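Local coordinates for putative transcriptional regulator TRANSCRIPTION REGULATOR protein (Rhizobium meliloti, PDB 5NLA) that is an AraC-like transcriptional activator that binds c-di-GMP to regulate extracellular polysaccharide production and probably binds DNA through a helix-turn-helix domain, at residues E137-R141 and S245-M249; E149-S154 and A188-S194; L197-L201 and M230-C234. All blocks are in the same frame, centred on the assembly; numbering follows the deposited sequence.

Contact 1: E137-R141 and S245-M249; sequences EADRR and SQAKM
Asp139, at the tip of a beta hairpin with a two-residue loop, receives the backbone of Ser245 and Gln246 at the surface of the protein. The hairpin joins strands 134-138 and 141-145. It turns through a type I' turn from Ala138 to Arg141, with Asp139 and Arg140 both in left-handed backbone conformation. Two backbone bonds close it: Ala138 N to Arg141 O (3.1 Å) and Arg141 N to Ala138 O (3.3 Å). The hydrogen bonds across the contact all end on the Asp139 carboxylate. Its CG stands anti to the backbone N (chi1 -166°), which carries both oxygens out to the loop. Ser245 N bonds Asp139 OD2 at 2.7 Å, meeting that oxygen on its syn side and 27° out of the carboxylate plane. Gln246 N adds two weak bonds, to OD2 and OD1 of the same carboxylate. In the charged part, Arg141 NH1 makes a long salt bridge of 3.6 Å to Asp139 OD2 and probably steadies the negative charge. Segment 245-249 resumes the chain after unmodelled residues 242-244 and leads into helix 251-261, while Ala247 and Met249 pack on Tyr157. The contact thus ties a hairpin of the beta domain to the loop before that helix. The Asp139 and Gln246 side chains pass alongside one another, heading opposite ways, their carboxylate and amide planes nearly perpendicular, with Gln246 NE2 3.6 Å from Asp139 OD1.

Contact 2: E149-S154 and A188-S194; sequences EFFFRS and ANNSVLS
A G1 beta bulge marks one end of this antiparallel ladder, which adds the short outermost strand 191-193 to strand 150-154: Asn190 and Ser191 stand opposite the single residue Phe152. Asn190 takes a left-handed backbone conformation (phi 61°), and Phe152 O receives Ser191 N at 3.2 Å together with a weak bond from Asn190 N. Beyond the bulge, Phe152 N bonds Ser191 O, and Phe150 and Leu193 form a hydrogen-bonded pair, with Leu193 N 2.8 Å from Phe150 O. Between them Phe151 and Val192 make a non-hydrogen-bonded pair. Two asparagines continue the grip with side-chain carbonyls. Asn189 OD1 accepts Ser154 N at 2.7 Å, nearly head-on to its C=O, much as a strand carbonyl would. With CG anti to the backbone N (chi1 -158°), Asn190 lays its amide alongside Arg153; Asn190 OD1 takes Arg153 NH1 at 3.1 Å in the guanidinium plane, while Asn190 ND2 reaches Thr136 O. The same guanidinium lies with NH2 over the centre of the Phe151 ring, one face of the cation set against the aromatic. On the face bearing Phe150 and Phe152, Leu193 CD1 packs on Phe150 CB at 3.7 Å, and the Phe152 ring turns an edge to Ala188 O, the carbonyl also bonded by Ser191 OG (2.6 Å). Strand 150-154 is paired on its other edge with strand 124-129; Phe150 and Leu193 pack under helix 196-211, whereas Arg153 and Asn190 turn to strand 134-138 of the second sheet.

Contact 3: L197-L201 and M230-C234; sequences LADLL and MVVAC
Leu201 and Met230 fill one end of this helix pair, and Leu197 the other. Segments 197-201 and 230-234 run antiparallel at 162°, their axes 9.7 Å apart. Leu201 CD1 rests on Met230 CB at 3.5 Å and lies near the thioether SD, the two side chains crossing at a slant. With CG anti to the carbonyl carbon (chi1 -77°) and the chain extended beyond it, Met230 carries SD alongside Leu201 and CE on to Leu200 CG (4.4 Å). The other branch of Leu201, CD2, meets Cys234 SG at 3.9 Å. One turn along, Leu197 spreads its two methyls over the partner helix: CD1 touches Ala233 CB (4.1 Å) and Cys234 SG, while CD2 sits against Ala233 O. Cut back to alanine, Leu197 would lose both methyls, which would probably open a gap beside Cys234 SG and take away the CD1 contact of Ala233 CB. No hydrogen bond crosses between the segments. Ala198 and Leu201 pack on Phe150 and Cys234 on Leu193, placing the pair over the sheet of the beta domain, an antiparallel helix pair packed against a beta domain, consistent with the AraC-like architecture.

Contacts 2 and 3 adjoin, their centres 11 Å apart: the edge ladder and the helix pair touch, and strand 191-193 runs directly on into helix 196-211. Contact 2 is mostly buried and joins strand to strand by backbone bonds and amide side chains; contact 3, partly buried, joins helix to helix mainly by apolar side-chain packing, with no hydrogen bond across. Contact 1 lies at the surface and is polar, resting on one carboxylate. It closes a long loop in which both others are nested, touches contact 2 where Asn190 packs against Ala138, and stays about 16 Å, nearest atoms, from contact 3.

Contact 1: E137-R141 and S245-M249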
loop_
_atom_site.group_PDB
_atom_site.type_symbol
_atom_site.label_atom_id
_atom_site.label_comp_id
_atom_site.label_asym_id
_atom_site.label_seq_id
_atom_site.Cartn_x
_atom_site.Cartn_y
_atom_site.Cartn_z
ATOM N N GLU A 137 14.785 2.758 4.372
ATOM C CA GLU A 137 15.117 2.099 5.613
ATOM C C GLU A 137 13.865 1.487 6.242
ATOM O O GLU A 137 12.794 2.107 6.275
ATOM C CB GLU A 137 15.714 3.105 6.583
ATOM C CG GLU A 137 16.470 2.456 7.715
ATOM C CD GLU A 137 16.144 3.086 9.043
ATOM O OE1 GLU A 137 16.579 4.239 9.264
ATOM O OE2 GLU A 137 15.428 2.431 9.849
ATOM N N ALA A 138 14.014 0.266 6.742
ATOM C CA ALA A 138 12.976 -0.399 7.526
ATOM C C ALA A 138 13.636 -1.522 8.273
ATOM O O ALA A 138 14.354 -2.324 7.667
ATOM C CB ALA A 138 11.887 -0.951 6.632
ATOM N N ASP A 139 13.414 -1.568 9.583
ATOM C CA ASP A 139 13.987 -2.602 10.433
ATOM C C ASP A 139 15.510 -2.603 10.267
ATOM O O ASP A 139 16.114 -3.641 10.024
ATOM C CB ASP A 139 13.341 -3.966 10.088
ATOM C CG ASP A 139 13.614 -5.045 11.128
ATOM O OD1 ASP A 139 14.331 -4.793 12.124
ATOM O OD2 ASP A 139 13.111 -6.173 10.937
ATOM N N ARG A 140 16.106 -1.412 10.358
ATOM C CA ARG A 140 17.567 -1.217 10.337
ATOM C C ARG A 140 18.305 -1.696 9.049
ATOM O O ARG A 140 19.517 -1.937 9.073
ATOM C CB ARG A 140 18.191 -1.854 11.600
ATOM C CG ARG A 140 17.577 -1.429 12.939
ATOM C CD ARG A 140 17.665 0.081 13.171
ATOM N NE ARG A 140 17.805 0.457 14.587
ATOM C CZ ARG A 140 17.937 1.712 15.041
ATOM N NH1 ARG A 140 17.941 2.750 14.202
ATOM N NH2 ARG A 140 18.067 1.938 16.352
ATOM N N ARG A 141 17.581 -1.807 7.933
ATOM C CA ARG A 141 18.148 -2.278 6.660
ATOM C C ARG A 141 17.717 -1.351 5.550
ATOM O O ARG A 141 16.530 -1.063 5.425
ATOM C CB ARG A 141 17.655 -3.677 6.320
ATOM C CG ARG A 141 18.282 -4.768 7.155
ATOM C CD ARG A 141 17.882 -6.135 6.633
ATOM N NE ARG A 141 17.976 -7.151 7.683
ATOM C CZ ARG A 141 17.067 -7.373 8.639
ATOM N NH1 ARG A 141 15.944 -6.653 8.715
ATOM N NH2 ARG A 141 17.284 -8.338 9.536
ATOM N N SER A 245 14.003 -8.684 11.335
ATOM C CA SER A 245 13.142 -9.533 12.145
ATOM C C SER A 245 12.605 -8.862 13.419
ATOM O O SER A 245 11.864 -9.504 14.166
ATOM C CB SER A 245 13.886 -10.822 12.513
ATOM O OG SER A 245 13.028 -11.753 13.150
ATOM N N GLN A 246 12.978 -7.599 13.674
ATOM C CA GLN A 246 12.443 -6.818 14.813
ATOM C C GLN A 246 10.917 -6.836 14.800
ATOM O O GLN A 246 10.286 -7.156 15.813
ATOM C CB GLN A 246 12.932 -5.362 14.762
ATOM C CG GLN A 246 12.535 -4.470 15.942
ATOM C CD GLN A 246 12.454 -2.988 15.576
ATOM O OE1 GLN A 246 11.557 -2.276 16.031
ATOM N NE2 GLN A 246 13.386 -2.522 14.745
ATOM N N ALA A 247 10.348 -6.486 13.645
ATOM C CA ALA A 247 8.910 -6.598 13.374
ATOM C C ALA A 247 7.992 -5.873 14.385
ATOM O O ALA A 247 7.427 -6.501 15.285
ATOM C CB ALA A 247 8.509 -8.068 13.229
ATOM N N LYS A 248 7.853 -4.555 14.210
ATOM C CA LYS A 248 6.895 -3.739 14.968
ATOM C C LYS A 248 5.688 -3.400 14.091
ATOM O O LYS A 248 5.568 -2.303 13.538
ATOM C CB LYS A 248 7.567 -2.471 15.500
ATOM C CG LYS A 248 8.459 -2.695 16.717
ATOM C CD LYS A 248 7.672 -2.992 18.001
ATOM C CE LYS A 248 7.058 -1.743 18.628
ATOM N NZ LYS A 248 8.057 -0.918 19.365
ATOM N N MET A 249 4.794 -4.373 13.982
ATOM C CA MET A 249 3.619 -4.301 13.110
ATOM C C MET A 249 2.536 -3.375 13.692
ATOM O O MET A 249 2.278 -3.376 14.908
ATOM C CB MET A 249 3.064 -5.730 12.891
ATOM C CG MET A 249 2.049 -5.880 11.768
ATOM S SD MET A 249 1.429 -7.554 11.510
ATOM C CE MET A 249 2.962 -8.339 11.062
#

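Contact 2: E149-S154 and A188-S194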
loop_
_atom_site.group_PDB
_atom_site.type_symbol
_atom_site.label_atom_id
_atom_site.label_comp_id
_atom_site.label_asym_id
_atom_site.label_seq_id
_atom_site.Cartn_x
_atom_site.Cartn_y
_atom_site.Cartn_z
ATOM N N GLU A 149 12.781 -1.390 -11.605
ATOM C CA GLU A 149 12.706 -2.292 -10.454
ATOM C C GLU A 149 11.501 -1.961 -9.596
ATOM O O GLU A 149 11.021 -0.819 -9.604
ATOM C CB GLU A 149 13.939 -2.149 -9.574
ATOM C CG GLU A 149 15.264 -2.284 -10.285
ATOM C CD GLU A 149 16.398 -2.422 -9.297
ATOM O OE1 GLU A 149 16.648 -1.453 -8.542
ATOM O OE2 GLU A 149 17.017 -3.508 -9.260
ATOM N N PHE A 150 11.050 -2.961 -8.835
ATOM C CA PHE A 150 9.972 -2.799 -7.859
ATOM C C PHE A 150 10.493 -2.772 -6.438
ATOM O O PHE A 150 11.417 -3.515 -6.107
ATOM C CB PHE A 150 9.002 -3.977 -7.902
ATOM C CG PHE A 150 8.270 -4.130 -9.188
ATOM C CD1 PHE A 150 8.840 -4.822 -10.241
ATOM C CD2 PHE A 150 6.982 -3.618 -9.331
ATOM C CE1 PHE A 150 8.148 -4.981 -11.432
ATOM C CE2 PHE A 150 6.282 -3.778 -10.517
ATOM C CZ PHE A 150 6.869 -4.453 -11.576
ATOM N N PHE A 151 9.865 -1.959 -5.591
ATOM C CA PHE A 151 9.913 -2.196 -4.143
ATOM C C PHE A 151 8.676 -3.005 -3.769
ATOM O O PHE A 151 7.624 -2.878 -4.407
ATOM C CB PHE A 151 10.014 -0.893 -3.309
ATOM C CG PHE A 151 8.757 -0.049 -3.289
ATOM C CD1 PHE A 151 7.692 -0.355 -2.444
ATOM C CD2 PHE A 151 8.648 1.081 -4.097
ATOM C CE1 PHE A 151 6.540 0.431 -2.433
ATOM C CE2 PHE A 151 7.504 1.874 -4.083
ATOM C CZ PHE A 151 6.449 1.546 -3.251
ATOM N N PHE A 152 8.820 -3.842 -2.748
ATOM C CA PHE A 152 7.678 -4.423 -2.053
ATOM C C PHE A 152 7.727 -4.041 -0.568
ATOM O O PHE A 152 8.780 -4.125 0.064
ATOM C CB PHE A 152 7.643 -5.942 -2.219
ATOM C CG PHE A 152 6.770 -6.630 -1.212
ATOM C CD1 PHE A 152 5.384 -6.600 -1.333
ATOM C CD2 PHE A 152 7.331 -7.270 -0.111
ATOM C CE1 PHE A 152 4.583 -7.220 -0.390
ATOM C CE2 PHE A 152 6.534 -7.885 0.833
ATOM C CZ PHE A 152 5.160 -7.860 0.694
ATOM N N ARG A 153 6.565 -3.664 -0.031
ATOM C CA ARG A 153 6.418 -3.200 1.351
ATOM C C ARG A 153 4.974 -3.356 1.834
ATOM O O ARG A 153 4.035 -3.023 1.098
ATOM C CB ARG A 153 6.774 -1.702 1.450
ATOM C CG ARG A 153 8.211 -1.399 1.829
ATOM C CD ARG A 153 8.345 0.023 2.343
ATOM N NE ARG A 153 7.963 1.004 1.336
ATOM C CZ ARG A 153 8.717 1.407 0.297
ATOM N NH1 ARG A 153 9.942 0.906 0.050
ATOM N NH2 ARG A 153 8.217 2.324 -0.527
ATOM N N SER A 154 4.795 -3.829 3.067
ATOM C CA SER A 154 3.518 -3.654 3.746
ATOM C C SER A 154 3.411 -2.261 4.348
ATOM O O SER A 154 4.385 -1.725 4.899
ATOM C CB SER A 154 3.341 -4.644 4.859
ATOM O OG SER A 154 2.079 -4.411 5.458
ATOM N N ALA A 188 9.811 -10.800 3.776
ATOM C CA ALA A 188 10.387 -10.097 2.622
ATOM C C ALA A 188 10.035 -8.611 2.579
ATOM O O ALA A 188 10.078 -8.015 1.523
ATOM C CB ALA A 188 9.934 -10.775 1.332
ATOM N N ASN A 189 9.694 -8.007 3.710
ATOM C CA ASN A 189 9.260 -6.618 3.711
ATOM C C ASN A 189 10.434 -5.712 3.374
ATOM O O ASN A 189 11.549 -5.931 3.866
ATOM C CB ASN A 189 8.695 -6.209 5.072
ATOM C CG ASN A 189 7.988 -4.873 5.016
ATOM O OD1 ASN A 189 7.047 -4.713 4.245
ATOM N ND2 ASN A 189 8.436 -3.910 5.811
ATOM N N ASN A 190 10.159 -4.701 2.546
ATOM C CA ASN A 190 11.148 -3.722 2.076
ATOM C C ASN A 190 12.255 -4.401 1.287
ATOM O O ASN A 190 13.436 -4.295 1.629
ATOM C CB ASN A 190 11.713 -2.889 3.231
ATOM C CG ASN A 190 12.291 -1.571 2.769
ATOM O OD1 ASN A 190 11.616 -0.777 2.088
ATOM N ND2 ASN A 190 13.541 -1.310 3.153
ATOM N N SER A 191 11.860 -5.113 0.236
ATOM C CA SER A 191 12.822 -5.717 -0.679
ATOM C C SER A 191 12.638 -5.212 -2.103
ATOM O O SER A 191 11.648 -4.561 -2.441
ATOM C CB SER A 191 12.737 -7.241 -0.614
ATOM O OG SER A 191 11.400 -7.666 -0.719
ATOM N N VAL A 192 13.626 -5.510 -2.929
ATOM C CA VAL A 192 13.619 -5.112 -4.330
ATOM C C VAL A 192 13.258 -6.328 -5.163
ATOM O O VAL A 192 13.685 -7.449 -4.858
ATOM C CB VAL A 192 14.994 -4.598 -4.807
ATOM C CG1 VAL A 192 14.831 -3.747 -6.057
ATOM C CG2 VAL A 192 15.675 -3.794 -3.719
ATOM N N LEU A 193 12.487 -6.099 -6.222
ATOM C CA LEU A 193 12.200 -7.131 -7.201
ATOM C C LEU A 193 12.880 -6.737 -8.499
ATOM O O LEU A 193 12.530 -5.724 -9.107
ATOM C CB LEU A 193 10.693 -7.304 -7.391
ATOM C CG LEU A 193 9.857 -7.249 -6.110
ATOM C CD1 LEU A 193 8.371 -7.285 -6.449
ATOM C CD2 LEU A 193 10.250 -8.394 -5.184
ATOM N N SER A 194 13.896 -7.506 -8.875
ATOM C CA SER A 194 14.534 -7.387 -10.188
ATOM C C SER A 194 14.876 -8.782 -10.692
ATOM O O SER A 194 15.053 -9.718 -9.894
ATOM C CB SER A 194 15.777 -6.490 -10.136
ATOM O OG SER A 194 16.785 -7.038 -9.312
#

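Contact 3: L197-L201 and M230-C234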
loop_
_atom_site.group_PDB
_atom_site.type_symbol
_atom_site.label_atom_id
_atom_site.label_comp_id
_atom_site.label_asym_id
_atom_site.label_seq_id
_atom_site.Cartn_x
_atom_site.Cartn_y
_atom_site.Cartn_z
ATOM N N LEU A 197 11.531 -12.332 -13.603
ATOM C CA LEU A 197 10.287 -12.402 -12.833
ATOM C C LEU A 197 9.701 -11.008 -12.492
ATOM O O LEU A 197 8.484 -10.834 -12.468
ATOM C CB LEU A 197 10.536 -13.245 -11.577
ATOM C CG LEU A 197 9.399 -13.716 -10.666
ATOM C CD1 LEU A 197 8.037 -13.816 -11.344
ATOM C CD2 LEU A 197 9.792 -15.057 -10.041
ATOM N N ALA A 198 10.568 -10.025 -12.266
ATOM C CA ALA A 198 10.151 -8.624 -12.167
ATOM C C ALA A 198 9.944 -7.957 -13.540
ATOM O O ALA A 198 9.055 -7.110 -13.684
ATOM C CB ALA A 198 11.165 -7.837 -11.358
ATOM N N ASP A 199 10.779 -8.303 -14.531
ATOM C CA ASP A 199 10.564 -7.857 -15.917
ATOM C C ASP A 199 9.187 -8.297 -16.417
ATOM O O ASP A 199 8.493 -7.525 -17.072
ATOM C CB ASP A 199 11.650 -8.387 -16.879
ATOM C CG ASP A 199 12.880 -7.463 -16.997
ATOM O OD1 ASP A 199 12.882 -6.338 -16.464
ATOM O OD2 ASP A 199 13.862 -7.866 -17.653
ATOM N N LEU A 200 8.807 -9.532 -16.089
ATOM C CA LEU A 200 7.498 -10.099 -16.430
ATOM C C LEU A 200 6.370 -9.255 -15.876
ATOM O O LEU A 200 5.458 -8.867 -16.610
ATOM C CB LEU A 200 7.370 -11.523 -15.868
ATOM C CG LEU A 200 6.027 -12.251 -16.012
ATOM C CD1 LEU A 200 5.734 -12.508 -17.481
ATOM C CD2 LEU A 200 6.027 -13.551 -15.220
ATOM N N LEU A 201 6.442 -8.996 -14.569
ATOM C CA LEU A 201 5.461 -8.170 -13.874
ATOM C C LEU A 201 5.432 -6.754 -14.442
ATOM O O LEU A 201 4.355 -6.170 -14.597
ATOM C CB LEU A 201 5.754 -8.138 -12.374
ATOM C CG LEU A 201 4.851 -7.305 -11.449
ATOM C CD1 LEU A 201 3.429 -7.851 -11.366
ATOM C CD2 LEU A 201 5.475 -7.249 -10.068
ATOM N N MET A 230 1.518 -12.985 -10.039
ATOM C CA MET A 230 2.798 -12.363 -10.379
ATOM C C MET A 230 3.510 -11.775 -9.140
ATOM O O MET A 230 4.715 -11.991 -8.956
ATOM C CB MET A 230 2.613 -11.261 -11.435
ATOM C CG MET A 230 2.411 -11.750 -12.851
ATOM S SD MET A 230 2.066 -10.412 -13.999
ATOM C CE MET A 230 1.754 -11.365 -15.466
ATOM N N VAL A 231 2.774 -11.052 -8.297
ATOM C CA VAL A 231 3.377 -10.414 -7.122
ATOM C C VAL A 231 3.914 -11.461 -6.160
ATOM O O VAL A 231 5.089 -11.443 -5.792
ATOM C CB VAL A 231 2.388 -9.484 -6.385
ATOM C CG1 VAL A 231 2.852 -9.178 -4.963
ATOM C CG2 VAL A 231 2.208 -8.179 -7.159
ATOM N N VAL A 232 3.047 -12.372 -5.756
ATOM C CA VAL A 232 3.420 -13.395 -4.793
ATOM C C VAL A 232 4.578 -14.290 -5.310
ATOM O O VAL A 232 5.435 -14.720 -4.527
ATOM C CB VAL A 232 2.161 -14.192 -4.342
ATOM C CG1 VAL A 232 1.664 -15.145 -5.420
ATOM C CG2 VAL A 232 2.430 -14.948 -3.061
ATOM N N ALA A 233 4.614 -14.532 -6.623
ATOM C CA ALA A 233 5.754 -15.203 -7.281
ATOM C C ALA A 233 7.067 -14.405 -7.205
ATOM O O ALA A 233 8.121 -14.983 -6.959
ATOM C CB ALA A 233 5.424 -15.513 -8.733
ATOM N N CYS A 234 7.010 -13.094 -7.425
ATOM C CA CYS A 234 8.201 -12.252 -7.272
ATOM C C CYS A 234 8.807 -12.294 -5.872
ATOM O O CYS A 234 10.034 -12.285 -5.729
ATOM C CB CYS A 234 7.901 -10.795 -7.610
ATOM S SG CYS A 234 7.557 -10.487 -9.346
#